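Local coordinates for protein iron Super-Oxide Dismutase (Plasmodium knowlesi, PDB 2AWP) that probably converts superoxide radicals into hydrogen peroxide and molecular oxygen at an iron centre, as a member of the iron/manganese superoxide dismutase family, at residues S16-E21 with V176-N181; W78-P83 with W185-E190. All blocks are in the same frame, centred on the assembly; numbering follows the deposited sequence.

Interaction 1. Residues S16-E21 with V176-N181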
ATOM      1  N   SER A  16       8.418  10.424 -19.252  1.00 13.40           N
ATOM      2  CA  SER A  16       7.534  11.570 -19.125  1.00 14.16           C
ATOM      3  C   SER A  16       6.759  11.727 -20.459  1.00 14.41           C
ATOM      4  O   SER A  16       7.255  11.311 -21.488  1.00 15.03           O
ATOM      5  CB  SER A  16       8.391  12.801 -18.820  1.00 15.08           C
ATOM      6  OG  SER A  16       7.562  13.914 -18.549  1.00 20.44           O
ATOM      7  N   PRO A  17       5.525  12.270 -20.433  1.00 14.19           N
ATOM      8  CA  PRO A  17       4.766  12.694 -19.243  1.00 13.95           C
ATOM      9  C   PRO A  17       3.933  11.562 -18.581  1.00 14.17           C
ATOM     10  O   PRO A  17       3.134  11.834 -17.654  1.00 13.70           O
ATOM     11  CB  PRO A  17       3.854  13.772 -19.819  1.00 13.35           C
ATOM     12  CG  PRO A  17       3.461  13.128 -21.173  1.00 14.63           C
ATOM     13  CD  PRO A  17       4.753  12.510 -21.673  1.00 14.27           C
ATOM     14  N   HIS A  18       4.097  10.324 -19.061  1.00 13.17           N
ATOM     15  CA  HIS A  18       3.313   9.173 -18.572  1.00 12.02           C
ATOM     16  C   HIS A  18       3.560   8.884 -17.095  1.00 12.04           C
ATOM     17  O   HIS A  18       2.619   8.675 -16.321  1.00 12.27           O
ATOM     18  CB  HIS A  18       3.573   7.963 -19.475  1.00 11.24           C
ATOM     19  CG  HIS A  18       3.490   8.307 -20.931  1.00 11.55           C
ATOM     20  ND1 HIS A  18       2.352   8.846 -21.490  1.00 13.33           N
ATOM     21  CD2 HIS A  18       4.426   8.299 -21.915  1.00  9.34           C
ATOM     22  CE1 HIS A  18       2.571   9.113 -22.769  1.00 12.22           C
ATOM     23  NE2 HIS A  18       3.822   8.791 -23.050  1.00 14.01           N
ATOM     24  N   ILE A  19       4.838   8.843 -16.735  1.00 11.69           N
ATOM     25  CA  ILE A  19       5.299   8.871 -15.381  1.00 11.10           C
ATOM     26  C   ILE A  19       6.387   9.948 -15.378  1.00 11.72           C
ATOM     27  O   ILE A  19       7.348   9.883 -16.159  1.00 10.95           O
ATOM     28  CB  ILE A  19       5.886   7.514 -14.950  1.00 12.00           C
ATOM     29  CG1 ILE A  19       4.839   6.377 -15.081  1.00 10.92           C
ATOM     30  CG2 ILE A  19       6.413   7.591 -13.499  1.00  9.55           C
ATOM     31  CD1 ILE A  19       5.459   4.980 -14.960  1.00 11.26           C
ATOM     32  N   SER A  20       6.233  10.918 -14.483  1.00 11.73           N
ATOM     33  CA  SER A  20       7.110  12.076 -14.409  1.00 10.68           C
ATOM     34  C   SER A  20       8.534  11.791 -13.952  1.00 10.69           C
ATOM     35  O   SER A  20       8.815  10.787 -13.305  1.00  9.86           O
ATOM     36  CB  SER A  20       6.479  13.130 -13.485  1.00 10.52           C
ATOM     37  OG  SER A  20       6.482  12.725 -12.125  1.00  9.45           O
ATOM     38  N   GLU A  21       9.442  12.698 -14.297  1.00 10.36           N
ATOM     39  CA  GLU A  21      10.776  12.671 -13.741  1.00 11.29           C
ATOM     40  C   GLU A  21      10.758  12.699 -12.192  1.00 10.15           C
ATOM     41  O   GLU A  21      11.500  11.964 -11.544  1.00  9.55           O
ATOM     42  CB  GLU A  21      11.617  13.842 -14.310  1.00 10.99           C
ATOM     43  CG  GLU A  21      13.097  13.721 -13.941  1.00 13.20           C
ATOM     44  CD  GLU A  21      13.915  14.899 -14.474  1.00 14.75           C
ATOM     45  OE1 GLU A  21      13.388  15.672 -15.301  1.00 18.90           O
ATOM     46  OE2 GLU A  21      15.071  15.042 -14.056  1.00 21.51           O
ATOM     47  N   VAL A 176      -2.634   3.675 -15.104  1.00 10.70           N
ATOM     48  CA  VAL A 176      -2.638   2.394 -15.851  1.00 12.01           C
ATOM     49  C   VAL A 176      -2.753   2.674 -17.357  1.00 12.53           C
ATOM     50  O   VAL A 176      -2.006   2.107 -18.162  1.00 13.40           O
ATOM     51  CB  VAL A 176      -3.749   1.439 -15.320  1.00 11.66           C
ATOM     52  CG1 VAL A 176      -3.959   0.190 -16.237  1.00 11.50           C
ATOM     53  CG2 VAL A 176      -3.416   1.036 -13.902  1.00  9.72           C
ATOM     54  N   LYS A 177      -3.632   3.598 -17.725  1.00 13.69           N
ATOM     55  CA  LYS A 177      -3.814   3.974 -19.123  1.00 14.00           C
ATOM     56  C   LYS A 177      -2.528   4.571 -19.727  1.00 13.64           C
ATOM     57  O   LYS A 177      -2.133   4.217 -20.839  1.00 13.25           O
ATOM     58  CB  LYS A 177      -4.996   4.954 -19.234  1.00 15.22           C
ATOM     59  CG  LYS A 177      -5.575   5.101 -20.630  1.00 19.24           C
ATOM     60  CD  LYS A 177      -7.047   5.578 -20.567  1.00 25.88           C
ATOM     61  CE  LYS A 177      -8.021   4.412 -20.574  1.00 28.23           C
ATOM     62  NZ  LYS A 177      -8.283   3.810 -21.944  1.00 31.50           N
ATOM     63  N   ALA A 178      -1.877   5.469 -18.989  1.00 12.63           N
ATOM     64  CA  ALA A 178      -0.634   6.091 -19.427  1.00 12.62           C
ATOM     65  C   ALA A 178       0.536   5.081 -19.584  1.00 12.58           C
ATOM     66  O   ALA A 178       1.431   5.233 -20.443  1.00 11.86           O
ATOM     67  CB  ALA A 178      -0.261   7.226 -18.459  1.00 12.80           C
ATOM     68  N   TRP A 179       0.508   4.057 -18.739  1.00 12.45           N
ATOM     69  CA  TRP A 179       1.535   3.019 -18.681  1.00 11.51           C
ATOM     70  C   TRP A 179       1.627   2.224 -19.998  1.00 11.76           C
ATOM     71  O   TRP A 179       2.722   1.798 -20.382  1.00 10.50           O
ATOM     72  CB  TRP A 179       1.240   2.090 -17.509  1.00 11.50           C
ATOM     73  CG  TRP A 179       2.255   0.987 -17.352  1.00 12.25           C
ATOM     74  CD1 TRP A 179       3.454   1.061 -16.687  1.00 13.19           C
ATOM     75  CD2 TRP A 179       2.154  -0.349 -17.860  1.00 13.44           C
ATOM     76  NE1 TRP A 179       4.105  -0.152 -16.750  1.00 12.52           N
ATOM     77  CE2 TRP A 179       3.325  -1.037 -17.459  1.00 13.44           C
ATOM     78  CE3 TRP A 179       1.182  -1.036 -18.614  1.00 12.81           C
ATOM     79  CZ2 TRP A 179       3.558  -2.379 -17.784  1.00 13.04           C
ATOM     80  CZ3 TRP A 179       1.417  -2.371 -18.930  1.00 12.65           C
ATOM     81  CH2 TRP A 179       2.608  -3.022 -18.529  1.00 11.54           C
ATOM     82  N   TRP A 180       0.482   2.052 -20.684  1.00 11.56           N
ATOM     83  CA  TRP A 180       0.442   1.427 -22.014  1.00 12.68           C
ATOM     84  C   TRP A 180       1.342   2.121 -23.048  1.00 12.98           C
ATOM     85  O   TRP A 180       1.840   1.481 -23.981  1.00 13.40           O
ATOM     86  CB  TRP A 180      -1.019   1.225 -22.500  1.00 12.12           C
ATOM     87  CG  TRP A 180      -1.743   0.219 -21.593  1.00 12.66           C
ATOM     88  CD1 TRP A 180      -2.670   0.506 -20.629  1.00 11.27           C
ATOM     89  CD2 TRP A 180      -1.529  -1.208 -21.528  1.00 10.80           C
ATOM     90  NE1 TRP A 180      -3.055  -0.643 -19.980  1.00 12.31           N
ATOM     91  CE2 TRP A 180      -2.385  -1.711 -20.511  1.00 11.13           C
ATOM     92  CE3 TRP A 180      -0.694  -2.101 -22.220  1.00 10.72           C
ATOM     93  CZ2 TRP A 180      -2.456  -3.089 -20.181  1.00 11.20           C
ATOM     94  CZ3 TRP A 180      -0.769  -3.482 -21.914  1.00 12.28           C
ATOM     95  CH2 TRP A 180      -1.642  -3.956 -20.899  1.00 12.67           C
ATOM     96  N   ASN A 181       1.640   3.409 -22.831  1.00 12.55           N
ATOM     97  CA  ASN A 181       2.581   4.145 -23.696  1.00 12.90           C
ATOM     98  C   ASN A 181       4.052   3.798 -23.451  1.00 12.62           C
ATOM     99  O   ASN A 181       4.919   4.209 -24.216  1.00 14.03           O
ATOM    100  CB  ASN A 181       2.406   5.647 -23.503  1.00 12.88           C
ATOM    101  CG  ASN A 181       1.017   6.123 -23.866  1.00 14.59           C
ATOM    102  OD1 ASN A 181       0.634   6.066 -25.024  1.00 17.56           O
ATOM    103  ND2 ASN A 181       0.260   6.593 -22.883  1.00 15.10           N
TER
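The carbonyl oxygen of Ala178, which lies 3.6 Å from His18 CB, is gripped twice by Asn181, through the backbone N and through the side-chain amide. The distance from Asn181 ND2 to Ala178 O is 3.0 Å, the same as from Asn181 N, and both donors come from one face of the carbonyl plane. The side-chain bond is bent, with an N-H...O angle of 139°. The ND2 bond restrains the rotation of the Asn181 amide, while the backbone bond holds the turn that brings Asn181 CB over the imidazole of His18. Asn181 CB stands 3.5 Å from the centroid of that ring, almost on its normal, a CH-pi contact. The amide beyond it lies near the ND1 and CE1 side of the ring, the two planes only 24° apart, with Asn181 ND2 3.4 Å from His18 CE1. CD of Pro17, whose preceding peptide bond is cis, sits over the opposite face, leaving the imidazole between proline and asparagine.

The contact joins the loop leading into helix 21-43, part of the N-terminal alpha-hairpin region of the superoxide dismutase fold, to segment 176-181 on helix 172-179, in the C-terminal region. The His18 ring reaches Asn181 because CG is anti to the carbonyl carbon (chi1 -47°). Closer to the backbone, the CB atoms of His18 and Ala178 meet at 4.0 Å. Nearby, the hydroxyl of Tyr168 is hydrogen-bonded to His18 O, and Ser20 OG, which pairs with Asp167, caps helix 21-43 at Thr23 N.

Interaction 2. Residues W78-P83 with W185-E190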
ATOM      1  N   TRP A  78      11.163  -1.418 -13.998  1.00 10.66           N
ATOM      2  CA  TRP A  78      11.877  -0.418 -14.805  1.00 10.31           C
ATOM      3  C   TRP A  78      12.188  -0.958 -16.210  1.00 10.50           C
ATOM      4  O   TRP A  78      11.989  -0.250 -17.195  1.00 10.21           O
ATOM      5  CB  TRP A  78      13.174   0.043 -14.091  1.00  8.98           C
ATOM      6  CG  TRP A  78      12.900   0.704 -12.750  1.00  9.01           C
ATOM      7  CD1 TRP A  78      13.450   0.385 -11.555  1.00  9.77           C
ATOM      8  CD2 TRP A  78      11.973   1.768 -12.494  1.00  8.79           C
ATOM      9  NE1 TRP A  78      12.926   1.181 -10.557  1.00  9.56           N
ATOM     10  CE2 TRP A  78      12.017   2.038 -11.114  1.00  8.88           C
ATOM     11  CE3 TRP A  78      11.101   2.517 -13.306  1.00 10.15           C
ATOM     12  CZ2 TRP A  78      11.218   3.028 -10.517  1.00  8.45           C
ATOM     13  CZ3 TRP A  78      10.326   3.514 -12.721  1.00  8.43           C
ATOM     14  CH2 TRP A  78      10.379   3.748 -11.338  1.00  8.81           C
ATOM     15  N   ASP A  79      12.689  -2.201 -16.265  1.00 10.75           N
ATOM     16  CA  ASP A  79      13.010  -2.901 -17.518  1.00 10.83           C
ATOM     17  C   ASP A  79      11.795  -3.238 -18.374  1.00 10.81           C
ATOM     18  O   ASP A  79      11.911  -3.390 -19.612  1.00  8.94           O
ATOM     19  CB  ASP A  79      13.853  -4.151 -17.238  1.00 10.69           C
ATOM     20  CG  ASP A  79      15.171  -3.815 -16.589  1.00 13.84           C
ATOM     21  OD1 ASP A  79      15.465  -2.599 -16.422  1.00 13.45           O
ATOM     22  OD2 ASP A  79      15.906  -4.770 -16.230  1.00 17.03           O
ATOM     23  N   SER A  80      10.630  -3.315 -17.724  1.00 10.05           N
ATOM     24  CA  SER A  80       9.344  -3.509 -18.418  1.00 10.84           C
ATOM     25  C   SER A  80       8.829  -2.266 -19.136  1.00 10.74           C
ATOM     26  O   SER A  80       7.777  -2.315 -19.795  1.00 11.50           O
ATOM     27  CB  SER A  80       8.251  -3.969 -17.428  1.00 10.68           C
ATOM     28  OG  SER A  80       8.476  -5.303 -17.002  1.00 12.13           O
ATOM     29  N   MET A  81       9.549  -1.153 -18.994  1.00 10.78           N
ATOM     30  CA  MET A  81       9.171   0.115 -19.612  1.00 10.32           C
ATOM     31  C   MET A  81      10.329   0.702 -20.389  1.00 10.73           C
ATOM     32  O   MET A  81      11.431   0.204 -20.304  1.00 12.09           O
ATOM     33  CB  MET A  81       8.758   1.136 -18.538  1.00 10.54           C
ATOM     34  CG  MET A  81       7.492   0.744 -17.834  1.00  8.97           C
ATOM     35  SD  MET A  81       6.992   1.961 -16.624  1.00  9.84           S
ATOM     36  CE  MET A  81       8.305   1.818 -15.403  1.00  9.99           C
ATOM     37  N   GLY A  82      10.082   1.796 -21.104  1.00 11.59           N
ATOM     38  CA  GLY A  82      11.152   2.497 -21.799  1.00 13.24           C
ATOM     39  C   GLY A  82      10.673   3.627 -22.672  1.00 13.68           C
ATOM     40  O   GLY A  82       9.476   3.713 -22.986  1.00 13.58           O
ATOM     41  N   PRO A  83      11.608   4.502 -23.092  1.00 14.62           N
ATOM     42  CA  PRO A  83      11.230   5.509 -24.073  1.00 15.73           C
ATOM     43  C   PRO A  83      11.118   4.825 -25.449  1.00 16.35           C
ATOM     44  O   PRO A  83      11.708   3.771 -25.664  1.00 16.93           O
ATOM     45  CB  PRO A  83      12.397   6.521 -24.026  1.00 14.59           C
ATOM     46  CG  PRO A  83      13.586   5.678 -23.634  1.00 15.85           C
ATOM     47  CD  PRO A  83      13.037   4.598 -22.709  1.00 14.94           C
ATOM     48  N   TRP A 185       8.036  -4.104 -25.112  1.00 12.44           N
ATOM     49  CA  TRP A 185       7.847  -5.425 -25.730  1.00 12.91           C
ATOM     50  C   TRP A 185       9.166  -6.122 -26.016  1.00 13.42           C
ATOM     51  O   TRP A 185       9.218  -7.348 -26.034  1.00 13.71           O
ATOM     52  CB  TRP A 185       7.026  -5.293 -27.008  1.00 12.28           C
ATOM     53  CG  TRP A 185       5.683  -4.661 -26.756  1.00 12.56           C
ATOM     54  CD1 TRP A 185       5.233  -3.433 -27.222  1.00 12.11           C
ATOM     55  CD2 TRP A 185       4.628  -5.197 -25.964  1.00 11.87           C
ATOM     56  NE1 TRP A 185       3.947  -3.201 -26.785  1.00 11.06           N
ATOM     57  CE2 TRP A 185       3.550  -4.267 -26.015  1.00 12.69           C
ATOM     58  CE3 TRP A 185       4.472  -6.388 -25.222  1.00 12.65           C
ATOM     59  CZ2 TRP A 185       2.337  -4.490 -25.338  1.00 12.80           C
ATOM     60  CZ3 TRP A 185       3.264  -6.611 -24.558  1.00 11.73           C
ATOM     61  CH2 TRP A 185       2.207  -5.668 -24.633  1.00 12.87           C
ATOM     62  N   ASN A 186      10.240  -5.353 -26.208  1.00 13.34           N
ATOM     63  CA  ASN A 186      11.551  -5.972 -26.358  1.00 14.40           C
ATOM     64  C   ASN A 186      11.919  -6.747 -25.094  1.00 13.63           C
ATOM     65  O   ASN A 186      12.419  -7.874 -25.177  1.00 14.56           O
ATOM     66  CB  ASN A 186      12.646  -4.951 -26.734  1.00 13.69           C
ATOM     67  CG  ASN A 186      12.298  -4.169 -27.972  1.00 17.19           C
ATOM     68  OD1 ASN A 186      11.882  -4.742 -28.974  1.00 20.58           O
ATOM     69  ND2 ASN A 186      12.420  -2.842 -27.902  1.00 20.70           N
ATOM     70  N   PHE A 187      11.686  -6.144 -23.927  1.00 13.08           N
ATOM     71  CA  PHE A 187      11.882  -6.863 -22.655  1.00 12.38           C
ATOM     72  C   PHE A 187      11.003  -8.110 -22.554  1.00 12.34           C
ATOM     73  O   PHE A 187      11.491  -9.184 -22.170  1.00 12.65           O
ATOM     74  CB  PHE A 187      11.643  -5.956 -21.426  1.00 11.44           C
ATOM     75  CG  PHE A 187      12.141  -6.555 -20.114  1.00 11.43           C
ATOM     76  CD1 PHE A 187      13.477  -6.964 -19.974  1.00  8.82           C
ATOM     77  CD2 PHE A 187      11.273  -6.671 -19.005  1.00 11.84           C
ATOM     78  CE1 PHE A 187      13.961  -7.489 -18.753  1.00  9.72           C
ATOM     79  CE2 PHE A 187      11.721  -7.222 -17.790  1.00 10.82           C
ATOM     80  CZ  PHE A 187      13.080  -7.637 -17.664  1.00  9.04           C
ATOM     81  N   ALA A 188       9.712  -7.974 -22.877  1.00 11.90           N
ATOM     82  CA  ALA A 188       8.787  -9.117 -22.832  1.00 11.98           C
ATOM     83  C   ALA A 188       9.319 -10.290 -23.698  1.00 12.02           C
ATOM     84  O   ALA A 188       9.227 -11.459 -23.308  1.00 12.55           O
ATOM     85  CB  ALA A 188       7.424  -8.700 -23.342  1.00 11.59           C
ATOM     86  N   ASN A 189       9.846  -9.950 -24.873  1.00 11.84           N
ATOM     87  CA  ASN A 189      10.369 -10.928 -25.845  1.00 12.13           C
ATOM     88  C   ASN A 189      11.572 -11.655 -25.299  1.00 11.99           C
ATOM     89  O   ASN A 189      11.697 -12.859 -25.440  1.00 11.84           O
ATOM     90  CB  ASN A 189      10.719 -10.230 -27.155  1.00 11.72           C
ATOM     91  CG  ASN A 189       9.530 -10.120 -28.067  1.00 12.74           C
ATOM     92  OD1 ASN A 189       8.628 -10.935 -28.000  1.00 11.04           O
ATOM     93  ND2 ASN A 189       9.524  -9.117 -28.927  1.00 11.56           N
ATOM     94  N   GLU A 190      12.434 -10.904 -24.634  1.00 11.95           N
ATOM     95  CA  GLU A 190      13.587 -11.487 -24.005  1.00 13.77           C
ATOM     96  C   GLU A 190      13.178 -12.485 -22.914  1.00 13.42           C
ATOM     97  O   GLU A 190      13.748 -13.584 -22.818  1.00 13.08           O
ATOM     98  CB  GLU A 190      14.455 -10.383 -23.442  1.00 13.82           C
ATOM     99  CG  GLU A 190      15.581 -10.885 -22.589  1.00 19.60           C
ATOM    100  CD  GLU A 190      16.400  -9.751 -21.996  1.00 26.53           C
ATOM    101  OE1 GLU A 190      16.115  -8.569 -22.292  1.00 29.05           O
ATOM    102  OE2 GLU A 190      17.326 -10.060 -21.218  1.00 31.54           O
TER
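Phe187 meets Asp79 and Ser80 by CH-pi, van der Waals and backbone contacts, without a direct hydrogen bond between the two segments. In the CH-pi contact, Asp79 CB lies over the centre of the Phe187 ring, 3.6 Å from its centroid and 12° off the normal. The carboxylate of Asp79 stands nearly upright to the ring, its plane turned 81° from it; OD2 stays 4.2 Å from Phe187 CE1. Phe187 carries its ring from helix 185-196 to the last turn of helix 62-79 because chi1 is near trans (-167°), with CG opposite the backbone N.

Along the backbone the packing is close: Asp79 O lies 3.2 Å from Phe187 CB. Beside it, Ser80 OG comes to 3.7 Å from Phe187 CD2.

Asp79 OD2 and the Ser80 hydroxyl have partners outside the two segments. Asp79 OD2 makes a salt bridge to Lys9, while the Ser80 hydroxyl is hydrogen-bonded to Phe76 O and Thr156 N, the latter on strand 151-158. Asn184 pairs backbone to backbone with Ser80, and its side chain bonds Met81 O through ND2 and Phe187 N through OD1.

The end of the alpha-hairpin part is thus packed against the C-terminal helix by an aromatic face, while Asp79 OD2 is paired with Lys9, a salt bridge that would probably keep the carboxylate ionised.

Interactions 1 and 2 both join the alpha-hairpin region to the C-terminal region, with centres 14 Å apart and segments that alternate along the chain. They meet at Met81, whose SD lies 3.6 Å from Trp179 NE1 and 3.8 Å from Ile19 CD1, in packing contacts. Helices 172-179 and 185-196 are consecutive. Interaction 2 is near the probable iron site: the side chain of Asp79 is about 9 Å from that of His74, and the side chain of Ser80 about 9 Å from that of Asp158, both likely ligands. Trp78 packs edge-to-face with His27, another likely ligand. Interaction 1 lies nearer the surface, away from these residues.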